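Local atomic coordinates of BlEst2 (Bacillus licheniformis, PDB entry 6WPX), a protein that probably hydrolyses ester bonds as a lipase-like enzyme and is captured here as its propeptide form, whose C-terminal domain is autoinhibitory. Residues 112-118 and 138-144; 407-413 and 448-454; 151-157 and 346-350. All blocks are in the same frame, centred on the assembly; numbering follows the deposited sequence.

Contact 1: residues 112-118 and 138-144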
loop_
_atom_site.group_PDB
_atom_site.type_symbol
_atom_site.label_atom_id
_atom_site.label_comp_id
_atom_site.label_asym_id
_atom_site.label_seq_id
_atom_site.Cartn_x
_atom_site.Cartn_y
_atom_site.Cartn_z
ATOM N N LYS A 112 19.944 8.550 -23.881
ATOM C CA LYS A 112 19.258 7.790 -22.833
ATOM C C LYS A 112 18.975 8.666 -21.636
ATOM O O LYS A 112 19.732 9.588 -21.312
ATOM C CB LYS A 112 20.030 6.525 -22.417
ATOM C CG LYS A 112 19.999 5.421 -23.469
ATOM C CD LYS A 112 20.532 4.132 -22.901
ATOM C CE LYS A 112 21.050 3.209 -23.971
ATOM N NZ LYS A 112 20.916 1.789 -23.559
ATOM N N VAL A 113 17.824 8.432 -21.044
ATOM C CA VAL A 113 17.350 9.200 -19.908
ATOM C C VAL A 113 17.396 8.364 -18.638
ATOM O O VAL A 113 17.558 7.140 -18.682
ATOM C CB VAL A 113 15.929 9.775 -20.166
ATOM C CG1 VAL A 113 15.885 10.603 -21.443
ATOM C CG2 VAL A 113 14.870 8.668 -20.200
ATOM N N ILE A 114 17.200 9.036 -17.503
ATOM C CA ILE A 114 17.116 8.387 -16.201
ATOM C C ILE A 114 15.640 8.447 -15.833
ATOM O O ILE A 114 15.010 9.473 -16.053
ATOM C CB ILE A 114 17.983 9.155 -15.166
ATOM C CG1 ILE A 114 19.489 8.969 -15.448
ATOM C CG2 ILE A 114 17.614 8.765 -13.697
ATOM C CD1 ILE A 114 20.354 10.022 -14.714
ATOM N N LEU A 115 15.095 7.377 -15.275
ATOM C CA LEU A 115 13.729 7.471 -14.759
ATOM C C LEU A 115 13.809 7.700 -13.263
ATOM O O LEU A 115 14.518 6.963 -12.567
ATOM C CB LEU A 115 12.892 6.218 -15.060
ATOM C CG LEU A 115 12.645 5.868 -16.535
ATOM C CD1 LEU A 115 11.831 4.612 -16.639
ATOM C CD2 LEU A 115 11.920 6.997 -17.269
ATOM N N VAL A 116 13.100 8.740 -12.776
ATOM C CA VAL A 116 12.902 8.988 -11.343
ATOM C C VAL A 116 11.415 8.779 -11.195
ATOM O O VAL A 116 10.624 9.551 -11.724
ATOM C CB VAL A 116 13.419 10.325 -10.762
ATOM C CG1 VAL A 116 12.940 10.492 -9.303
ATOM C CG2 VAL A 116 14.953 10.358 -10.805
ATOM N N SER A 117 11.049 7.658 -10.588
ATOM C CA SER A 117 9.677 7.214 -10.518
ATOM C C SER A 117 9.137 7.087 -9.122
ATOM O O SER A 117 9.724 6.427 -8.274
ATOM C CB SER A 117 9.551 5.892 -11.256
ATOM O OG SER A 117 10.045 6.067 -12.574
ATOM N N TYR A 118 7.966 7.645 -8.911
ATOM C CA TYR A 118 7.318 7.637 -7.612
ATOM C C TYR A 118 6.196 6.643 -7.493
ATOM O O TYR A 118 5.354 6.576 -8.384
ATOM C CB TYR A 118 6.756 9.047 -7.389
ATOM C CG TYR A 118 5.816 9.233 -6.207
ATOM C CD1 TYR A 118 6.216 8.892 -4.913
ATOM C CD2 TYR A 118 4.632 9.955 -6.348
ATOM C CE1 TYR A 118 5.438 9.218 -3.804
ATOM C CE2 TYR A 118 3.844 10.283 -5.248
ATOM C CZ TYR A 118 4.242 9.906 -3.981
ATOM O OH TYR A 118 3.440 10.218 -2.917
ATOM N N VAL A 138 16.613 4.116 -21.765
ATOM C CA VAL A 138 16.848 4.414 -20.350
ATOM C C VAL A 138 18.160 3.868 -19.862
ATOM O O VAL A 138 18.465 2.705 -20.099
ATOM C CB VAL A 138 15.641 3.916 -19.486
ATOM C CG1 VAL A 138 15.874 4.142 -17.983
ATOM C CG2 VAL A 138 14.332 4.566 -19.933
ATOM N N GLU A 139 18.911 4.698 -19.121
ATOM C CA GLU A 139 20.203 4.334 -18.544
ATOM C C GLU A 139 20.015 3.700 -17.163
ATOM O O GLU A 139 20.706 2.733 -16.825
ATOM C CB GLU A 139 21.118 5.580 -18.501
ATOM C CG GLU A 139 22.587 5.288 -18.216
ATOM C CD GLU A 139 22.965 5.491 -16.757
ATOM O OE1 GLU A 139 22.419 6.419 -16.120
ATOM O OE2 GLU A 139 23.806 4.717 -16.249
ATOM N N ARG A 140 19.081 4.242 -16.363
ATOM C CA ARG A 140 18.829 3.756 -15.022
ATOM C C ARG A 140 17.480 4.205 -14.514
ATOM O O ARG A 140 16.886 5.154 -15.041
ATOM C CB ARG A 140 19.959 4.172 -14.041
ATOM C CG ARG A 140 20.045 5.677 -13.775
ATOM C CD ARG A 140 21.195 6.020 -12.839
ATOM N NE ARG A 140 22.492 5.641 -13.412
ATOM C CZ ARG A 140 23.618 5.551 -12.719
ATOM N NH1 ARG A 140 23.627 5.826 -11.417
ATOM N NH2 ARG A 140 24.747 5.206 -13.322
ATOM N N VAL A 141 17.035 3.538 -13.468
ATOM C CA VAL A 141 15.771 3.812 -12.796
ATOM C C VAL A 141 16.005 3.982 -11.291
ATOM O O VAL A 141 16.586 3.117 -10.641
ATOM C CB VAL A 141 14.733 2.701 -13.085
ATOM C CG1 VAL A 141 13.384 3.003 -12.425
ATOM C CG2 VAL A 141 14.560 2.488 -14.589
ATOM N N ILE A 142 15.466 5.075 -10.744
ATOM C CA ILE A 142 15.425 5.357 -9.319
ATOM C C ILE A 142 13.937 5.377 -8.933
ATOM O O ILE A 142 13.156 6.123 -9.500
ATOM C CB ILE A 142 16.155 6.669 -8.977
ATOM C CG1 ILE A 142 17.637 6.602 -9.421
ATOM C CG2 ILE A 142 15.979 7.027 -7.468
ATOM C CD1 ILE A 142 18.227 7.922 -9.712
ATOM N N THR A 143 13.550 4.532 -7.994
ATOM C CA THR A 143 12.165 4.472 -7.536
ATOM C C THR A 143 12.078 5.081 -6.138
ATOM O O THR A 143 12.936 4.817 -5.307
ATOM C CB THR A 143 11.574 3.066 -7.636
ATOM O OG1 THR A 143 12.084 2.232 -6.596
ATOM C CG2 THR A 143 11.754 2.430 -9.020
ATOM N N LEU A 144 11.032 5.886 -5.898
ATOM C CA LEU A 144 10.779 6.564 -4.636
ATOM C C LEU A 144 9.471 6.022 -4.063
ATOM O O LEU A 144 8.403 6.272 -4.626
ATOM C CB LEU A 144 10.649 8.096 -4.859
ATOM C CG LEU A 144 11.745 8.807 -5.718
ATOM C CD1 LEU A 144 11.431 10.299 -5.887
ATOM C CD2 LEU A 144 13.119 8.622 -5.123
#
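Leu115 lies in the middle of strand 113-118 and packs onto Val138 and Val141 of the parallel neighbour 138-144. Its CG lies anti to the carbonyl carbon and beside the backbone N (chi1 -62°), which turns it toward Val138. From the root outward, CB meets Val141 CG2 at 4.1 Å, CG rests on Val138 CG1 at 3.9 Å, and CD1 reaches Val141 CG2 at 4.0 Å. The leucine thus runs beside Val141 but crosses Val138 at about a right angle, and short beta-branched valines suit this face of the sheet because they stay close to the extended backbone. From Leu115 onward the parallel ladder is regular: Leu115 N donates a hydrogen bond to Arg140 O, Leu115 O accepts one from Ile142 N at 2.8 Å, and Ser117 continues the pattern toward Ile142 and Leu144. On the other face Val116 CG1 meets Leu144 CD1 at 3.7 Å, and Ile114 CG1 lies against the aliphatic CG of Arg140, also at 3.7 Å. Beyond CG, Arg140 grips the carboxylate of Glu139 side-on, NE to OE1 at 2.8 Å and NH2 to OE2 at 3.1 Å in the guanidinium plane, while its NH1 reaches the carbonyls of Leu270 and Ile273. The two strands and helix 121-131 form a beta-alpha-beta unit, and the short passage from strand 113-118 into helix 121-131 is consistent with the place where alpha/beta hydrolases carry their nucleophile elbow. Helix 121-131 covers the Leu115 face through Ser125 and Leu129, strand 50-53 flanks 113-118, and strand 201-205 lies beyond 138-144.

Contact 2: residues 407-413 and 448-454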
loop_
_atom_site.group_PDB
_atom_site.type_symbol
_atom_site.label_atom_id
_atom_site.label_comp_id
_atom_site.label_asym_id
_atom_site.label_seq_id
_atom_site.Cartn_x
_atom_site.Cartn_y
_atom_site.Cartn_z
ATOM N N VAL A 407 -10.222 -21.608 19.983
ATOM C CA VAL A 407 -9.991 -20.748 18.790
ATOM C C VAL A 407 -10.941 -21.077 17.643
ATOM O O VAL A 407 -10.917 -22.193 17.156
ATOM C CB VAL A 407 -8.538 -20.783 18.274
ATOM C CG1 VAL A 407 -8.399 -19.950 17.009
ATOM C CG2 VAL A 407 -7.514 -20.374 19.313
ATOM N N LYS A 408 -11.656 -20.065 17.162
ATOM C CA LYS A 408 -12.576 -20.198 16.035
ATOM C C LYS A 408 -12.105 -19.280 14.896
ATOM O O LYS A 408 -11.443 -18.264 15.160
ATOM C CB LYS A 408 -14.015 -19.845 16.445
ATOM C CG LYS A 408 -14.659 -20.859 17.393
ATOM C CD LYS A 408 -15.273 -22.056 16.657
ATOM C CE LYS A 408 -15.788 -23.104 17.614
ATOM N NZ LYS A 408 -16.162 -24.355 16.906
ATOM N N ALA A 409 -12.424 -19.655 13.638
ATOM C CA ALA A 409 -12.068 -18.912 12.438
ATOM C C ALA A 409 -13.195 -18.960 11.431
ATOM O O ALA A 409 -13.589 -20.041 11.004
ATOM C CB ALA A 409 -10.812 -19.486 11.820
ATOM N N SER A 410 -13.721 -17.793 11.053
ATOM C CA SER A 410 -14.778 -17.687 10.039
ATOM C C SER A 410 -14.148 -17.038 8.801
ATOM O O SER A 410 -13.365 -16.091 8.925
ATOM C CB SER A 410 -15.976 -16.904 10.564
ATOM O OG SER A 410 -15.610 -15.571 10.871
ATOM N N VAL A 411 -14.389 -17.607 7.629
ATOM C CA VAL A 411 -13.798 -17.149 6.379
ATOM C C VAL A 411 -14.786 -16.406 5.468
ATOM O O VAL A 411 -15.885 -16.901 5.226
ATOM C CB VAL A 411 -13.130 -18.347 5.654
ATOM C CG1 VAL A 411 -12.594 -17.949 4.280
ATOM C CG2 VAL A 411 -12.016 -18.935 6.510
ATOM N N ARG A 412 -14.379 -15.226 4.975
ATOM C CA ARG A 412 -15.080 -14.394 3.989
ATOM C C ARG A 412 -14.070 -14.210 2.867
ATOM O O ARG A 412 -12.898 -13.966 3.147
ATOM C CB ARG A 412 -15.487 -13.034 4.565
ATOM C CG ARG A 412 -16.765 -13.099 5.379
ATOM C CD ARG A 412 -16.962 -11.870 6.257
ATOM N NE ARG A 412 -17.962 -12.164 7.277
ATOM C CZ ARG A 412 -19.252 -11.878 7.164
ATOM N NH1 ARG A 412 -20.104 -12.256 8.108
ATOM N NH2 ARG A 412 -19.702 -11.216 6.106
ATOM N N SER A 413 -14.482 -14.434 1.620
ATOM C CA SER A 413 -13.546 -14.308 0.518
ATOM C C SER A 413 -14.173 -13.699 -0.736
ATOM O O SER A 413 -15.399 -13.701 -0.897
ATOM C CB SER A 413 -12.901 -15.656 0.200
ATOM O OG SER A 413 -13.908 -16.568 -0.193
ATOM N N SER A 448 -8.979 -12.428 -2.297
ATOM C CA SER A 448 -8.812 -11.713 -1.060
ATOM C C SER A 448 -9.523 -12.580 -0.031
ATOM O O SER A 448 -10.685 -12.894 -0.208
ATOM C CB SER A 448 -9.390 -10.312 -1.111
ATOM O OG SER A 448 -9.207 -9.807 0.198
ATOM N N VAL A 449 -8.800 -13.043 0.991
ATOM C CA VAL A 449 -9.364 -13.888 2.019
ATOM C C VAL A 449 -9.291 -13.191 3.344
ATOM O O VAL A 449 -8.231 -12.743 3.749
ATOM C CB VAL A 449 -8.735 -15.307 2.050
ATOM C CG1 VAL A 449 -9.514 -16.221 2.989
ATOM C CG2 VAL A 449 -8.684 -15.914 0.647
ATOM N N THR A 450 -10.443 -13.072 4.001
ATOM C CA THR A 450 -10.568 -12.488 5.329
ATOM C C THR A 450 -10.853 -13.612 6.304
ATOM O O THR A 450 -11.880 -14.272 6.191
ATOM C CB THR A 450 -11.651 -11.410 5.365
ATOM O OG1 THR A 450 -11.258 -10.331 4.524
ATOM C CG2 THR A 450 -11.847 -10.855 6.755
ATOM N N ILE A 451 -9.966 -13.812 7.280
ATOM C CA ILE A 451 -10.121 -14.843 8.303
ATOM C C ILE A 451 -10.327 -14.148 9.630
ATOM O O ILE A 451 -9.414 -13.484 10.128
ATOM C CB ILE A 451 -8.922 -15.847 8.340
ATOM C CG1 ILE A 451 -8.695 -16.528 6.963
ATOM C CG2 ILE A 451 -9.113 -16.906 9.456
ATOM C CD1 ILE A 451 -7.471 -16.007 6.264
ATOM N N ASP A 452 -11.533 -14.268 10.186
ATOM C CA ASP A 452 -11.829 -13.674 11.489
ATOM C C ASP A 452 -11.611 -14.693 12.587
ATOM O O ASP A 452 -12.296 -15.722 12.630
ATOM C CB ASP A 452 -13.252 -13.080 11.543
ATOM C CG ASP A 452 -13.204 -11.613 11.136
ATOM O OD1 ASP A 452 -12.773 -10.775 11.975
ATOM O OD2 ASP A 452 -13.532 -11.308 9.962
ATOM N N LEU A 453 -10.634 -14.409 13.447
ATOM C CA LEU A 453 -10.247 -15.230 14.580
ATOM C C LEU A 453 -10.824 -14.702 15.862
ATOM O O LEU A 453 -10.787 -13.502 16.120
ATOM C CB LEU A 453 -8.717 -15.276 14.721
ATOM C CG LEU A 453 -7.896 -15.891 13.593
ATOM C CD1 LEU A 453 -6.432 -15.873 13.956
ATOM C CD2 LEU A 453 -8.288 -17.353 13.342
ATOM N N SER A 454 -11.301 -15.623 16.705
ATOM C CA SER A 454 -11.835 -15.358 18.032
ATOM C C SER A 454 -11.421 -16.511 18.955
ATOM O O SER A 454 -11.091 -17.598 18.486
ATOM C CB SER A 454 -13.359 -15.254 17.994
ATOM O OG SER A 454 -13.928 -16.455 17.500
#
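Val411 is placed between Ile451 and Val449, and the two pairings differ in direction. Its CG2 lies alongside Ile451, meeting CG1 at 4.1 Å with both side chains pointing the same way, whereas its CG1, anti to the backbone N (chi1 175°), leans obliquely across to Val449 CG1 at 3.8 Å. Farther along the same face, Ala409 CB fits between Leu453 CD2, 3.6 Å away, and Ile451 CG2 at 3.9 Å; a methyl is sufficient here because the larger branched neighbours come to it. Helix 432-438 covers this apolar face, with Ile432 over Ala409 and Leu453, and Leu435 over Val411. The strands form part of an antiparallel sheet in which 407-417 lies between 420-431 and 445-456, in what is presumably the C-terminal domain. Hydrogen-bonded pairs at Lys408-Ser454, Ser410-Asp452 and Arg412-Thr450 each carry two backbone bonds; the shortest, Thr450 N to Arg412 O, is 2.7 Å. The other face is polar. Ser410 OG sits beside Asp452 CB at 3.5 Å, while the aspartate carboxylate turns to outside partners: OD1 to Thr466 and, as a salt bridge, to Arg293, and OD2 to Trp161 NE1. Three partners for one buried acid would be expected to stabilise its charged form. Near the start of strand 407-417, Ser454 OG touches Lys408 CB at 3.6 Å, and the long lysine bends at chi2 (-84°), its end leading away from the neighbouring strand.

Contact 3: residues 151-157 and 346-350; sequences SQLADLA and ADVFE
Helix 152-157 presents Ala154 to the tight turn around Val348, the CA atoms of these two residues lying 5.9 Å apart, and Phe349 N bonds back to Ala346 O within that turn. Val348 enters with its CG1 against Ala157 CB at 3.6 Å and its CG2 against Ala154 CB at 4.1 Å; the small alanines allow a branched side chain to come right up to the helix backbone. Next to it the ring of Phe349 brings CZ to Leu156 CD2 at 3.7 Å, the two side chains crossing at about a right angle, and its CE1 comes to Leu153 O at 3.5 Å. Ser151 takes the N-cap: its OG accepts from Ala154 N at 3.1 Å, more weakly from Leu153 N, and donates to a water at 2.6 Å that in turn donates to Asp347 OD2 at 2.8 Å. Replacing Ser151 by an alanine would probably deprive the first helical turn of its cap and cost the water its link to the helix. The same two leucines also touch Tyr223 of helix 218-224. Together these contacts form a largely apolar seam, probably between domains, with a water-bridged N-cap beside it, where the alpha/beta hydrolase part meets a loop of the later beta-rich part.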
loop_
_atom_site.group_PDB
_atom_site.type_symbol
_atom_site.label_atom_id
_atom_site.label_comp_id
_atom_site.label_asym_id
_atom_site.label_seq_id
_atom_site.Cartn_x
_atom_site.Cartn_y
_atom_site.Cartn_z
ATOM N N SER A 151 1.009 -3.393 -2.090
ATOM C CA SER A 151 0.489 -2.586 -1.015
ATOM C C SER A 151 -0.508 -3.384 -0.164
ATOM O O SER A 151 -1.515 -3.874 -0.695
ATOM C CB SER A 151 -0.192 -1.353 -1.599
ATOM O OG SER A 151 -0.934 -0.721 -0.573
ATOM N N GLN A 152 -0.226 -3.510 1.152
ATOM C CA GLN A 152 -1.150 -4.188 2.092
ATOM C C GLN A 152 -2.442 -3.359 2.243
ATOM O O GLN A 152 -3.492 -3.900 2.574
ATOM C CB GLN A 152 -0.506 -4.468 3.459
ATOM C CG GLN A 152 0.706 -5.438 3.394
ATOM C CD GLN A 152 2.025 -4.675 3.281
ATOM O OE1 GLN A 152 2.091 -3.553 2.749
ATOM N NE2 GLN A 152 3.107 -5.295 3.755
ATOM N N LEU A 153 -2.359 -2.057 1.948
ATOM C CA LEU A 153 -3.523 -1.170 1.957
ATOM C C LEU A 153 -4.404 -1.470 0.739
ATOM O O LEU A 153 -5.629 -1.417 0.850
ATOM C CB LEU A 153 -3.082 0.287 1.998
ATOM C CG LEU A 153 -2.514 0.735 3.361
ATOM C CD1 LEU A 153 -1.829 2.103 3.233
ATOM C CD2 LEU A 153 -3.642 0.775 4.438
ATOM N N ALA A 154 -3.780 -1.824 -0.420
ATOM C CA ALA A 154 -4.557 -2.250 -1.580
ATOM C C ALA A 154 -5.215 -3.596 -1.249
ATOM O O ALA A 154 -6.366 -3.784 -1.605
ATOM C CB ALA A 154 -3.675 -2.366 -2.826
ATOM N N ASP A 155 -4.505 -4.506 -0.516
ATOM C CA ASP A 155 -5.075 -5.794 -0.100
ATOM C C ASP A 155 -6.293 -5.541 0.752
ATOM O O ASP A 155 -7.309 -6.217 0.584
ATOM C CB ASP A 155 -4.083 -6.623 0.715
ATOM C CG ASP A 155 -2.880 -7.051 -0.071
ATOM O OD1 ASP A 155 -2.887 -6.876 -1.305
ATOM O OD2 ASP A 155 -1.947 -7.607 0.536
ATOM N N LEU A 156 -6.186 -4.553 1.657
ATOM C CA LEU A 156 -7.275 -4.134 2.533
ATOM C C LEU A 156 -8.460 -3.620 1.728
ATOM O O LEU A 156 -9.582 -4.071 1.974
ATOM C CB LEU A 156 -6.805 -3.084 3.573
ATOM C CG LEU A 156 -7.887 -2.473 4.468
ATOM C CD1 LEU A 156 -8.522 -3.528 5.405
ATOM C CD2 LEU A 156 -7.317 -1.300 5.292
ATOM N N ALA A 157 -8.221 -2.702 0.765
ATOM C CA ALA A 157 -9.256 -2.114 -0.096
ATOM C C ALA A 157 -10.070 -3.168 -0.873
ATOM O O ALA A 157 -11.240 -2.946 -1.166
ATOM C CB ALA A 157 -8.621 -1.157 -1.089
ATOM N N ALA A 346 -5.696 8.569 2.210
ATOM C CA ALA A 346 -4.793 8.923 1.102
ATOM C C ALA A 346 -4.538 7.710 0.214
ATOM O O ALA A 346 -4.989 6.637 0.560
ATOM C CB ALA A 346 -3.522 9.417 1.708
ATOM N N ASP A 347 -3.815 7.923 -0.884
ATOM C CA ASP A 347 -3.404 6.853 -1.833
ATOM C C ASP A 347 -4.597 5.954 -2.191
ATOM O O ASP A 347 -5.593 6.440 -2.704
ATOM C CB ASP A 347 -2.098 6.144 -1.413
ATOM C CG ASP A 347 -1.993 5.450 -0.038
ATOM O OD1 ASP A 347 -1.676 6.127 0.947
ATOM O OD2 ASP A 347 -2.219 4.228 0.024
ATOM N N VAL A 348 -4.427 4.666 -1.955
ATOM C CA VAL A 348 -5.421 3.591 -2.171
ATOM C C VAL A 348 -6.784 4.007 -1.623
ATOM O O VAL A 348 -7.745 3.668 -2.266
ATOM C CB VAL A 348 -4.873 2.310 -1.541
ATOM C CG1 VAL A 348 -5.949 1.291 -1.280
ATOM C CG2 VAL A 348 -3.764 1.751 -2.401
ATOM N N PHE A 349 -6.833 4.711 -0.488
ATOM C CA PHE A 349 -8.128 5.122 0.051
ATOM C C PHE A 349 -8.420 6.615 -0.216
ATOM O O PHE A 349 -9.312 7.178 0.423
ATOM C CB PHE A 349 -8.243 4.783 1.557
ATOM C CG PHE A 349 -8.432 3.314 1.862
ATOM C CD1 PHE A 349 -7.339 2.480 2.054
ATOM C CD2 PHE A 349 -9.701 2.769 1.964
ATOM C CE1 PHE A 349 -7.519 1.116 2.335
ATOM C CE2 PHE A 349 -9.880 1.402 2.239
ATOM C CZ PHE A 349 -8.791 0.591 2.437
ATOM N N GLU A 350 -7.730 7.248 -1.184
ATOM C CA GLU A 350 -8.000 8.648 -1.538
ATOM C C GLU A 350 -9.518 8.884 -1.758
ATOM O O GLU A 350 -10.198 8.052 -2.377
ATOM C CB GLU A 350 -7.226 9.032 -2.810
ATOM C CG GLU A 350 -7.391 10.474 -3.255
ATOM C CD GLU A 350 -6.397 10.878 -4.316
ATOM O OE1 GLU A 350 -5.390 11.525 -3.955
ATOM O OE2 GLU A 350 -6.575 10.481 -5.490
HETATM O O HOH W 1 -0.658 1.893 -0.371
#

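In the fold
Following the chain from its N terminus, contact 1 closes first, over a short loop built round helix 121-131 inside the hydrolase sheet. Strand 138-144 then runs on to helix 152-157, where contact 3 opens; it closes only at 346-350, after a further 188 residues that include strands of the later beta sheets. Contact 2 follows, joining 407-413 to 448-454 across strand 420-431 and helix 432-438. The three loops are in series, neither nested nor crossed. Contacts 1 and 2 lie on opposite sides of the chain's centre, about 41 Å apart between centres. Contact 3 lies near that centre, tying hydrolase to beta-rich part, and touches contact 2 through Ser448 and Asp155.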